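PDB 2HK0: D-psicose 3-epimerase from Agrobacterium tumefaciens, which catalyses the epimerisation of ketohexoses at C3, interconverting D-fructose and D-psicose, probably with the help of a bound metal ion. Local coordinates for residues Y26-Y29 with E33-A36; D216-A221 with H246-A251. One frame throughout, in Å; residues are numbered along the deposited sequence.

Interaction 1 of 2, residues Y26-Y29 with E33-A36; sequences YYSY and EWSA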
# COMPACT_ATOMS: atom_id res chain seq x y z
N TYR A 26 -15.34 -2.99 -21.42
CA TYR A 26 -15.16 -2.57 -22.81
C TYR A 26 -15.02 -3.88 -23.62
O TYR A 26 -14.08 -4.64 -23.40
CB TYR A 26 -13.88 -1.73 -22.91
CG TYR A 26 -13.68 -1.06 -24.24
CD1 TYR A 26 -14.72 -0.36 -24.85
CD2 TYR A 26 -12.43 -1.05 -24.86
CE1 TYR A 26 -14.52 0.36 -26.03
CE2 TYR A 26 -12.21 -0.33 -26.04
CZ TYR A 26 -13.26 0.37 -26.62
OH TYR A 26 -13.06 1.10 -27.77
N TYR A 27 -15.93 -4.13 -24.57
CA TYR A 27 -15.91 -5.39 -25.33
C TYR A 27 -14.62 -5.72 -26.10
O TYR A 27 -14.35 -6.89 -26.34
CB TYR A 27 -17.12 -5.46 -26.29
CG TYR A 27 -16.85 -4.82 -27.62
CD1 TYR A 27 -16.76 -3.44 -27.74
CD2 TYR A 27 -16.58 -5.61 -28.74
CE1 TYR A 27 -16.40 -2.84 -28.94
CE2 TYR A 27 -16.23 -5.02 -29.96
CZ TYR A 27 -16.14 -3.64 -30.04
OH TYR A 27 -15.78 -3.05 -31.22
N SER A 28 -13.83 -4.71 -26.45
CA SER A 28 -12.56 -4.96 -27.17
C SER A 28 -11.56 -5.83 -26.39
O SER A 28 -10.52 -6.24 -26.91
CB SER A 28 -11.89 -3.64 -27.54
OG SER A 28 -12.58 -3.02 -28.60
N TYR A 29 -11.88 -6.09 -25.13
CA TYR A 29 -11.07 -6.96 -24.28
C TYR A 29 -10.91 -8.33 -24.99
O TYR A 29 -9.86 -8.96 -24.91
CB TYR A 29 -11.82 -7.17 -22.97
CG TYR A 29 -11.37 -8.32 -22.10
CD1 TYR A 29 -10.13 -8.30 -21.47
CD2 TYR A 29 -12.25 -9.36 -21.80
CE1 TYR A 29 -9.78 -9.29 -20.54
CE2 TYR A 29 -11.91 -10.35 -20.89
CZ TYR A 29 -10.68 -10.31 -20.26
OH TYR A 29 -10.37 -11.28 -19.31
N GLU A 33 -8.68 -6.44 -33.09
CA GLU A 33 -8.90 -5.37 -34.05
C GLU A 33 -10.05 -4.46 -33.57
O GLU A 33 -11.05 -4.94 -33.02
CB GLU A 33 -9.28 -5.99 -35.39
CG GLU A 33 -8.47 -5.50 -36.57
CD GLU A 33 -7.00 -5.85 -36.45
OE1 GLU A 33 -6.67 -7.04 -36.26
OE2 GLU A 33 -6.18 -4.93 -36.57
N TRP A 34 -9.91 -3.15 -33.77
CA TRP A 34 -10.96 -2.22 -33.37
C TRP A 34 -12.18 -2.41 -34.28
O TRP A 34 -13.29 -2.03 -33.93
CB TRP A 34 -10.50 -0.76 -33.49
CG TRP A 34 -9.30 -0.38 -32.65
CD1 TRP A 34 -8.09 0.06 -33.11
CD2 TRP A 34 -9.22 -0.35 -31.22
NE1 TRP A 34 -7.26 0.36 -32.06
CE2 TRP A 34 -7.93 0.12 -30.89
CE3 TRP A 34 -10.11 -0.67 -30.19
CZ2 TRP A 34 -7.51 0.28 -29.56
CZ3 TRP A 34 -9.69 -0.51 -28.87
CH2 TRP A 34 -8.40 -0.04 -28.57
N SER A 35 -11.95 -3.00 -35.45
CA SER A 35 -13.00 -3.23 -36.44
C SER A 35 -13.99 -4.34 -36.08
O SER A 35 -15.04 -4.46 -36.70
CB SER A 35 -12.36 -3.53 -37.80
OG SER A 35 -11.67 -4.78 -37.76
N ALA A 36 -13.66 -5.16 -35.09
CA ALA A 36 -14.58 -6.24 -34.70
C ALA A 36 -15.90 -5.64 -34.20
O ALA A 36 -15.90 -4.76 -33.34
CB ALA A 36 -13.94 -7.09 -33.61
O HOH W 1 -13.01 -4.21 -31.07

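Interaction 2 of 2, residues D216-A221 with H246-A251; sequences DAIRTA and HEIGLA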
# COMPACT_ATOMS: atom_id res chain seq x y z
N ASP A 216 -7.33 11.16 -3.44
CA ASP A 216 -7.39 12.61 -3.59
C ASP A 216 -7.88 13.02 -4.96
O ASP A 216 -8.63 13.99 -5.08
CB ASP A 216 -6.02 13.26 -3.34
CG ASP A 216 -5.71 13.44 -1.86
OD1 ASP A 216 -6.59 13.16 -1.00
OD2 ASP A 216 -4.58 13.88 -1.55
N ALA A 217 -7.47 12.29 -6.00
CA ALA A 217 -7.87 12.63 -7.37
C ALA A 217 -9.39 12.43 -7.52
O ALA A 217 -10.09 13.23 -8.17
CB ALA A 217 -7.11 11.77 -8.37
N ILE A 218 -9.90 11.37 -6.91
CA ILE A 218 -11.32 11.05 -7.00
C ILE A 218 -12.15 12.08 -6.25
O ILE A 218 -13.18 12.54 -6.73
CB ILE A 218 -11.58 9.64 -6.45
CG1 ILE A 218 -11.02 8.62 -7.44
CG2 ILE A 218 -13.08 9.42 -6.20
CD1 ILE A 218 -11.00 7.18 -6.94
N ARG A 219 -11.68 12.47 -5.07
CA ARG A 219 -12.38 13.46 -4.29
C ARG A 219 -12.31 14.81 -5.00
O ARG A 219 -13.26 15.60 -4.93
CB ARG A 219 -11.75 13.56 -2.91
CG ARG A 219 -12.70 13.21 -1.80
CD ARG A 219 -12.18 12.08 -0.97
NE ARG A 219 -10.74 12.17 -0.78
CZ ARG A 219 -10.01 11.16 -0.34
NH1 ARG A 219 -10.59 10.01 -0.05
NH2 ARG A 219 -8.69 11.29 -0.25
N THR A 220 -11.19 15.09 -5.67
CA THR A 220 -11.04 16.34 -6.40
C THR A 220 -12.09 16.39 -7.50
O THR A 220 -12.73 17.42 -7.72
CB THR A 220 -9.63 16.45 -7.02
OG1 THR A 220 -8.67 16.67 -5.98
CG2 THR A 220 -9.55 17.59 -8.01
N ALA A 221 -12.28 15.27 -8.19
CA ALA A 221 -13.29 15.21 -9.25
C ALA A 221 -14.65 15.44 -8.61
O ALA A 221 -15.51 16.14 -9.16
CB ALA A 221 -13.26 13.84 -9.94
N HIS A 246 -9.07 -0.78 -2.34
CA HIS A 246 -9.80 -0.39 -1.15
C HIS A 246 -9.88 1.14 -1.02
O HIS A 246 -10.93 1.70 -0.72
CB HIS A 246 -9.16 -1.02 0.09
CG HIS A 246 -9.85 -0.66 1.37
ND1 HIS A 246 -9.36 0.28 2.25
CD2 HIS A 246 -11.01 -1.11 1.92
CE1 HIS A 246 -10.18 0.39 3.28
NE2 HIS A 246 -11.19 -0.43 3.10
N GLU A 247 -8.75 1.82 -1.24
CA GLU A 247 -8.70 3.28 -1.18
C GLU A 247 -9.62 3.89 -2.26
O GLU A 247 -10.34 4.87 -2.01
CB GLU A 247 -7.26 3.75 -1.42
CG GLU A 247 -7.08 5.27 -1.35
CD GLU A 247 -5.69 5.72 -1.77
OE1 GLU A 247 -4.73 4.96 -1.54
OE2 GLU A 247 -5.55 6.83 -2.33
N ILE A 248 -9.59 3.29 -3.44
CA ILE A 248 -10.40 3.75 -4.57
C ILE A 248 -11.88 3.60 -4.18
O ILE A 248 -12.67 4.52 -4.34
CB ILE A 248 -10.17 2.88 -5.83
CG1 ILE A 248 -8.70 2.94 -6.28
CG2 ILE A 248 -11.12 3.29 -6.96
CD1 ILE A 248 -8.25 4.26 -6.72
N GLY A 249 -12.23 2.42 -3.67
CA GLY A 249 -13.61 2.17 -3.27
C GLY A 249 -14.11 3.20 -2.27
O GLY A 249 -15.22 3.71 -2.41
N LEU A 250 -13.29 3.49 -1.27
CA LEU A 250 -13.65 4.46 -0.23
C LEU A 250 -13.87 5.85 -0.83
O LEU A 250 -14.83 6.54 -0.46
CB LEU A 250 -12.54 4.53 0.83
CG LEU A 250 -12.71 3.83 2.19
CD1 LEU A 250 -13.76 2.76 2.13
CD2 LEU A 250 -11.36 3.26 2.61
N ALA A 251 -12.98 6.27 -1.73
CA ALA A 251 -13.10 7.58 -2.35
C ALA A 251 -14.39 7.67 -3.18
O ALA A 251 -15.12 8.66 -3.10
CB ALA A 251 -11.88 7.87 -3.21
O HOH W 2 -9.85 6.79 -0.14

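Interaction 1 of 2, residues Y26-Y29 with E33-A36
Y27 reaches across from the short 3-10 segment 27-29 to the type I turn E33-A36. With chi1 at 87°, CG is held between the backbone N and the carbonyl carbon, and the ring runs out toward A36. From CB outward, the ring carries S28 OG over one face, toward the rim; CE2 and CZ then come up to the carbonyl of A36, whose O lies in the ring plane at the edge, 3.4 Å from CE2. At the tip, Y27 OH donates to A36 O over 2.7 Å, nearly in line with the carbonyl (C=O...donor angle 173°). The same OH accepts a weak bond from a water that also donates to E33 O, 2.9 Å away, and is hydrogen-bonded to S28 OG at 2.8 Å, so one water joins both segments beside the direct bond. The benzo-ring edge of W34 meets segment 26-29: CZ3 is 3.8 Å from Y26 CE2, edge against edge, and CE3 is 3.8 Å from S28 OG. The two side chains, Y26 and W34, cross at about a right angle. W34 NE1 is hydrogen-bonded to D276 OD2, and the indole packs on T272 and I273 of the same helix, 271-276. The turn is thus fastened to the residues at the C-terminal end of strand 22-26, in the first beta-alpha loop of a TIM barrel, the end of the barrel where active sites of this fold lie.

Interaction 2 of 2, residues D216-A221 with H246-A251
Two neighbouring helices on the outside of the TIM barrel, 214-221 and 245-254, pack side by side here, with I218 set against A251 and I248. The axes of the two segments run nearly parallel, 16° apart, and approach to 9.2 Å. I218 points its side chain at the other helix: CG2, anti to the backbone N, lies 3.6 Å from A251 CB, the small methyl letting the branched residue come close, while CD1 at the end of the other arm reaches I248 CG2 at 3.9 Å. The I218 and I248 side chains cross at about a right angle, and both also touch F228 on strand 225-230. That strand lies between the two helices in sequence, so the contact pairs the helices that come before and after it in the beta/alpha barrel, its apolar side turned to the sheet. R219, partly exposed, bends at chi2 and chi3, which brings NH1 to 4.0 Å from A251 CB, obliquely to the guanidinium plane. NH2 of the same group makes a salt bridge to D216 OD1 one turn back, 2.9 Å long, with the acceptor close to the guanidinium plane and the carboxylate met on its anti side. NH1 has its own salt bridge to D254 of helix 245-254, and it gives a weak bond to a water that donates to E247 O over 2.7 Å. The R219 guanidinium also lies close to the like-charged R219 of the second subunit; L250 packs on D216 of that subunit.

How the interactions relate
From the N terminus, strand 22-26 leads directly into interaction 1, which folds the first beta-alpha loop back on itself across only three intervening residues before helix 39-47 starts. The chain then goes round most of the barrel before reaching interaction 2, whose much longer loop holds strand 225-230 between helices 214-221 and 245-254. The two loops follow one another in series, neither nesting nor crossing. The centres of interactions 1 and 2 are about 29 Å apart, on opposite sides of the chain's centre; the nearest atoms of interactions 1 and 2 stay about 16 Å apart. Interaction 1 joins two parts of a loop at the C-terminal end of strand 22-26, whereas interaction 2 joins outer helices beside a subunit interface.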